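Local coordinates for protein pilin (Streptococcus pyogenes serotype M1, PDB 3GLD) that polymerises through intermolecular isopeptide bonds into the pilus that streptococci need for adhesion to host cells, bacterial aggregation and biofilm formation, at residues Y100-E105 with V149-K154; S119-V124 with V141-G146. The protein carries 2 engineered substitutions. All blocks are in the same frame, centred on the assembly; numbering follows the deposited sequence.

Contact 1. Residues Y100-E105 with V149-K154; sequences YKVTAE and VPIQFK. Engineered in segment 100-105: Ala104 (natural residue Glu).
Phe153 swings its CG to the position anti to its own carbonyl carbon (chi1 -72°), and Val102 sets CG1 anti to its backbone N (chi1 174°); these two torsions bring the benzyl ring and one valine methyl together in the core of a beta sandwich. The N-terminal domain has an immunoglobulin-like sandwich fold, and here one strand from each of its two sheets faces the other. The axes of 100-104 and 151-154 are 8.7 Å apart and run in nearly the same direction, so the join is made by side chains rather than by backbone pairing. Val102 CG1 meets two neighbours of the facing strand, Ile151 CG2 and Phe153 CE2, each 4.0 Å away. Further along, Ala104, engineered in place of the natural glutamate that autocatalyses the isopeptide bond between Lys23 and Asn155, lays its methyl over one face of the Phe153 ring. This CH-pi contact puts Ala104 CB 4.1 Å from the centroid of the Phe153 ring, 22° off the normal and displaced toward the rim. The extended backbone of 102-104 passes the outer end of the same ring, with Thr103 C 3.8 Å from Phe153 CZ on an oblique line. Beyond the two strands the aromatic cluster continues: Phe41 meets the Phe153 ring with nearly aligned planes, and Tyr120 packs against it edge-to-face. The carbonyl oxygen of Val102 lies in the plane of the Phe153 ring at its edge, 3.9 Å from Phe153 CZ.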
loop_
_atom_site.group_PDB
_atom_site.type_symbol
_atom_site.label_atom_id
_atom_site.label_comp_id
_atom_site.label_asym_id
_atom_site.label_seq_id
_atom_site.Cartn_x
_atom_site.Cartn_y
_atom_site.Cartn_z
ATOM N N TYR A 100 -23.925 15.267 6.323
ATOM C CA TYR A 100 -23.494 13.889 6.175
ATOM C C TYR A 100 -22.113 13.717 6.800
ATOM O O TYR A 100 -21.404 14.693 7.048
ATOM C CB TYR A 100 -23.380 13.508 4.703
ATOM C CG TYR A 100 -24.650 13.544 3.903
ATOM C CD1 TYR A 100 -25.123 14.752 3.362
ATOM C CD2 TYR A 100 -25.383 12.386 3.682
ATOM C CE1 TYR A 100 -26.305 14.798 2.620
ATOM C CE2 TYR A 100 -26.549 12.415 2.938
ATOM C CZ TYR A 100 -27.005 13.627 2.411
ATOM O OH TYR A 100 -28.157 13.665 1.660
ATOM N N LYS A 101 -21.711 12.464 6.989
ATOM C CA LYS A 101 -20.342 12.144 7.386
ATOM C C LYS A 101 -19.769 11.187 6.355
ATOM O O LYS A 101 -20.455 10.250 5.939
ATOM C CB LYS A 101 -20.308 11.494 8.768
ATOM C CG LYS A 101 -20.802 12.380 9.883
ATOM C CD LYS A 101 -20.033 12.113 11.181
ATOM C CE LYS A 101 -20.535 13.039 12.292
ATOM N NZ LYS A 101 -20.413 12.435 13.648
ATOM N N VAL A 102 -18.531 11.446 5.942
ATOM C CA VAL A 102 -17.832 10.621 4.966
ATOM C C VAL A 102 -16.612 9.981 5.636
ATOM O O VAL A 102 -15.790 10.693 6.222
ATOM C CB VAL A 102 -17.365 11.450 3.770
ATOM C CG1 VAL A 102 -16.494 10.599 2.817
ATOM C CG2 VAL A 102 -18.572 12.022 3.024
ATOM N N THR A 103 -16.520 8.652 5.546
ATOM C CA THR A 103 -15.423 7.883 6.155
ATOM C C THR A 103 -14.838 6.868 5.154
ATOM O O THR A 103 -15.467 6.544 4.139
ATOM C CB THR A 103 -15.863 7.138 7.435
ATOM O OG1 THR A 103 -17.022 6.340 7.159
ATOM C CG2 THR A 103 -16.169 8.125 8.582
ATOM N N ALA A 104 -13.623 6.409 5.437
ATOM C CA ALA A 104 -12.994 5.350 4.645
ATOM C C ALA A 104 -13.235 4.048 5.367
ATOM O O ALA A 104 -12.928 3.938 6.560
ATOM C CB ALA A 104 -11.504 5.609 4.492
ATOM N N GLU A 105 -13.821 3.082 4.664
ATOM C CA GLU A 105 -14.013 1.735 5.204
ATOM C C GLU A 105 -12.685 1.011 5.444
ATOM O O GLU A 105 -11.721 1.203 4.690
ATOM C CB GLU A 105 -14.863 0.894 4.259
ATOM C CG GLU A 105 -16.325 1.261 4.248
ATOM C CD GLU A 105 -17.086 0.726 5.449
ATOM O OE1 GLU A 105 -17.041 -0.506 5.701
ATOM O OE2 GLU A 105 -17.750 1.544 6.131
ATOM N N VAL A 149 -12.126 21.877 2.962
ATOM C CA VAL A 149 -11.122 21.192 2.146
ATOM C C VAL A 149 -11.768 20.126 1.270
ATOM O O VAL A 149 -12.880 19.685 1.567
ATOM C CB VAL A 149 -10.007 20.522 3.017
ATOM C CG1 VAL A 149 -9.026 21.561 3.561
ATOM C CG2 VAL A 149 -10.595 19.660 4.148
ATOM N N PRO A 150 -11.076 19.715 0.179
ATOM C CA PRO A 150 -11.516 18.572 -0.616
ATOM C C PRO A 150 -11.559 17.308 0.222
ATOM O O PRO A 150 -10.823 17.186 1.203
ATOM C CB PRO A 150 -10.416 18.438 -1.676
ATOM C CG PRO A 150 -9.922 19.826 -1.844
ATOM C CD PRO A 150 -9.918 20.385 -0.443
ATOM N N ILE A 151 -12.434 16.387 -0.153
ATOM C CA ILE A 151 -12.497 15.092 0.500
ATOM C C ILE A 151 -11.325 14.271 -0.054
ATOM O O ILE A 151 -11.315 13.859 -1.221
ATOM C CB ILE A 151 -13.861 14.379 0.264
ATOM C CG1 ILE A 151 -15.055 15.318 0.539
ATOM C CG2 ILE A 151 -13.957 13.095 1.089
ATOM C CD1 ILE A 151 -15.019 16.055 1.888
ATOM N N GLN A 152 -10.325 14.085 0.793
ATOM C CA GLN A 152 -9.107 13.369 0.442
ATOM C C GLN A 152 -8.797 12.382 1.554
ATOM O O GLN A 152 -8.963 12.693 2.742
ATOM C CB GLN A 152 -7.947 14.350 0.247
ATOM C CG GLN A 152 -7.831 14.881 -1.178
ATOM C CD GLN A 152 -7.134 16.230 -1.290
ATOM O OE1 GLN A 152 -6.448 16.679 -0.366
ATOM N NE2 GLN A 152 -7.324 16.892 -2.435
ATOM N N PHE A 153 -8.380 11.186 1.148
ATOM C CA PHE A 153 -7.929 10.153 2.070
ATOM C C PHE A 153 -6.522 9.664 1.666
ATOM O O PHE A 153 -6.237 9.476 0.477
ATOM C CB PHE A 153 -8.919 8.990 2.081
ATOM C CG PHE A 153 -10.219 9.301 2.780
ATOM C CD1 PHE A 153 -10.317 9.243 4.166
ATOM C CD2 PHE A 153 -11.360 9.625 2.043
ATOM C CE1 PHE A 153 -11.527 9.520 4.826
ATOM C CE2 PHE A 153 -12.569 9.891 2.683
ATOM C CZ PHE A 153 -12.651 9.839 4.080
ATOM N N LYS A 154 -5.647 9.458 2.650
ATOM C CA LYS A 154 -4.264 9.054 2.370
ATOM C C LYS A 154 -3.900 7.857 3.240
ATOM O O LYS A 154 -3.584 8.023 4.411
ATOM C CB LYS A 154 -3.293 10.220 2.616
ATOM C CG LYS A 154 -1.838 9.941 2.167
ATOM C CD LYS A 154 -0.972 11.208 2.023
ATOM C CE LYS A 154 -0.534 11.757 3.379
ATOM N NZ LYS A 154 0.600 12.734 3.264
#

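Contact 2. Residues S119-V124 with V141-G146; sequences SYTVQV and VGYKEG
Val141 pairs with Gln123 in the antiparallel beta hairpin formed by strands 119-129 and 134-144. Two backbone bonds join them, Gln123 N to Val141 O at 2.8 Å and nearly straight (171°), and Val141 N to Gln123 O at 2.9 Å. Gly142 follows in the non-hydrogen-bonded position opposite Val122, where its CA makes a CH...O contact of 3.3 Å with Thr121 O. Tyr143 then forms the second hydrogen-bonded pair, giving its N to Thr121 O and taking Thr121 N on its own O. With chi1 at 51°, CG sits between the backbone N and carbonyl carbon, and the Tyr143 ring reaches across strand 119-124, with Thr121 O over one of its faces toward the rim and the Thr121 side chain alongside, its CG2 within 3.4 Å of Tyr143 OH. Gln123 reaches the ring from its edge, the amide plane almost perpendicular to it, and NE2 gives a weak hydrogen bond to Tyr143 OH. A water ties the end of this pairing together, donating to Ser119 O and Tyr143 O and accepting from Thr121 OG1. Lys144, next in the chain, runs its extended side chain beside Tyr120, pointing the same way. The phenol hydroxyl is itself hydrogen-bonded to Gln152 O, and Lys144 CE lies 3.8 Å from Tyr120 OH.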
loop_
_atom_site.group_PDB
_atom_site.type_symbol
_atom_site.label_atom_id
_atom_site.label_comp_id
_atom_site.label_asym_id
_atom_site.label_seq_id
_atom_site.Cartn_x
_atom_site.Cartn_y
_atom_site.Cartn_z
ATOM N N SER A 119 -12.458 11.551 9.387
ATOM C CA SER A 119 -13.892 11.616 9.195
ATOM C C SER A 119 -14.191 13.013 8.706
ATOM O O SER A 119 -13.722 13.996 9.292
ATOM C CB SER A 119 -14.625 11.332 10.505
ATOM O OG SER A 119 -16.022 11.154 10.291
ATOM N N TYR A 120 -14.947 13.104 7.615
ATOM C CA TYR A 120 -15.350 14.390 7.092
ATOM C C TYR A 120 -16.819 14.683 7.384
ATOM O O TYR A 120 -17.681 13.807 7.292
ATOM C CB TYR A 120 -15.119 14.452 5.591
ATOM C CG TYR A 120 -13.670 14.526 5.168
ATOM C CD1 TYR A 120 -12.950 13.369 4.851
ATOM C CD2 TYR A 120 -13.039 15.759 5.028
ATOM C CE1 TYR A 120 -11.616 13.451 4.427
ATOM C CE2 TYR A 120 -11.722 15.851 4.623
ATOM C CZ TYR A 120 -11.014 14.703 4.325
ATOM O OH TYR A 120 -9.716 14.838 3.915
ATOM N N THR A 121 -17.103 15.925 7.752
ATOM C CA THR A 121 -18.483 16.368 7.804
ATOM C C THR A 121 -18.754 17.022 6.463
ATOM O O THR A 121 -17.946 17.830 5.978
ATOM C CB THR A 121 -18.748 17.309 8.983
ATOM O OG1 THR A 121 -18.429 16.617 10.199
ATOM C CG2 THR A 121 -20.227 17.722 9.030
ATOM N N VAL A 122 -19.866 16.627 5.851
ATOM C CA VAL A 122 -20.240 17.116 4.535
ATOM C C VAL A 122 -21.592 17.836 4.624
ATOM O O VAL A 122 -22.564 17.308 5.183
ATOM C CB VAL A 122 -20.261 15.964 3.490
ATOM C CG1 VAL A 122 -21.074 16.332 2.241
ATOM C CG2 VAL A 122 -18.822 15.579 3.070
ATOM N N GLN A 123 -21.604 19.063 4.116
ATOM C CA GLN A 123 -22.796 19.918 4.041
ATOM C C GLN A 123 -23.216 19.960 2.576
ATOM O O GLN A 123 -22.433 20.388 1.730
ATOM C CB GLN A 123 -22.446 21.333 4.488
ATOM C CG GLN A 123 -22.171 21.510 5.974
ATOM C CD GLN A 123 -21.749 22.943 6.356
ATOM O OE1 GLN A 123 -21.560 23.806 5.505
ATOM N NE2 GLN A 123 -21.582 23.176 7.647
ATOM N N VAL A 124 -24.414 19.473 2.264
ATOM C CA VAL A 124 -25.007 19.720 0.956
ATOM C C VAL A 124 -25.921 20.956 1.068
ATOM O O VAL A 124 -26.884 20.950 1.829
ATOM C CB VAL A 124 -25.792 18.519 0.411
ATOM C CG1 VAL A 124 -26.364 18.863 -0.987
ATOM C CG2 VAL A 124 -24.899 17.266 0.317
ATOM N N VAL A 141 -19.910 21.272 0.507
ATOM C CA VAL A 141 -18.658 21.542 1.197
ATOM C C VAL A 141 -18.354 20.460 2.219
ATOM O O VAL A 141 -19.251 19.935 2.890
ATOM C CB VAL A 141 -18.635 22.903 1.917
ATOM C CG1 VAL A 141 -17.196 23.377 2.032
ATOM C CG2 VAL A 141 -19.434 23.938 1.169
ATOM N N GLY A 142 -17.071 20.139 2.333
ATOM C CA GLY A 142 -16.608 19.184 3.320
ATOM C C GLY A 142 -15.546 19.776 4.220
ATOM O O GLY A 142 -14.801 20.662 3.834
ATOM N N TYR A 143 -15.486 19.302 5.438
ATOM C CA TYR A 143 -14.449 19.788 6.307
ATOM C C TYR A 143 -14.075 18.757 7.319
ATOM O O TYR A 143 -14.898 17.970 7.795
ATOM C CB TYR A 143 -14.839 21.110 6.997
ATOM C CG TYR A 143 -16.184 21.096 7.691
ATOM C CD1 TYR A 143 -17.330 21.554 7.035
ATOM C CD2 TYR A 143 -16.309 20.645 9.009
ATOM C CE1 TYR A 143 -18.580 21.546 7.673
ATOM C CE2 TYR A 143 -17.558 20.637 9.659
ATOM C CZ TYR A 143 -18.683 21.083 8.984
ATOM O OH TYR A 143 -19.912 21.082 9.616
ATOM N N LYS A 144 -12.788 18.753 7.605
ATOM C CA LYS A 144 -12.289 18.170 8.815
ATOM C C LYS A 144 -11.681 19.344 9.544
ATOM O O LYS A 144 -11.057 20.229 8.936
ATOM C CB LYS A 144 -11.256 17.063 8.542
ATOM C CG LYS A 144 -10.016 17.474 7.750
ATOM C CD LYS A 144 -8.916 16.447 7.919
ATOM C CE LYS A 144 -7.868 16.549 6.814
ATOM N NZ LYS A 144 -6.784 15.532 6.997
ATOM N N GLU A 145 -11.944 19.380 10.841
ATOM C CA GLU A 145 -11.267 20.270 11.762
ATOM C C GLU A 145 -11.148 21.751 11.375
ATOM O O GLU A 145 -10.125 22.399 11.620
ATOM C CB GLU A 145 -9.929 19.640 12.128
ATOM C CG GLU A 145 -10.128 18.150 12.359
ATOM C CD GLU A 145 -9.042 17.515 13.172
ATOM O OE1 GLU A 145 -7.889 18.003 13.119
ATOM O OE2 GLU A 145 -9.363 16.523 13.874
ATOM N N GLY A 146 -12.211 22.293 10.798
ATOM C CA GLY A 146 -12.329 23.733 10.686
ATOM C C GLY A 146 -11.541 24.362 9.567
ATOM O O GLY A 146 -11.286 25.572 9.554
HETATM O O HOH W 1 -15.405 16.225 10.464
#

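How the contacts relate
Following the chain from the N terminus, residues 100-105 come first, and the strand holding 119-124 then lies antiparallel beside them in the same sheet. The chain turns back to 141-146, so contact 2 closes the hairpin loop. It next passes through the short strand 147-148 and crosses to the facing sheet at 149-154, where contact 1 closes the larger loop, inside which contact 2 is nested. Contact 2 thus joins neighbours within one sheet, whereas contact 1 joins the two layers of the domain. The neighbouring strands 96-104 and 119-129, one from each contact, are joined by Tyr100 N to Val122 O at 2.7 Å, probably a hydrogen bond, while Val102 CG2 packs on Val122 CG2.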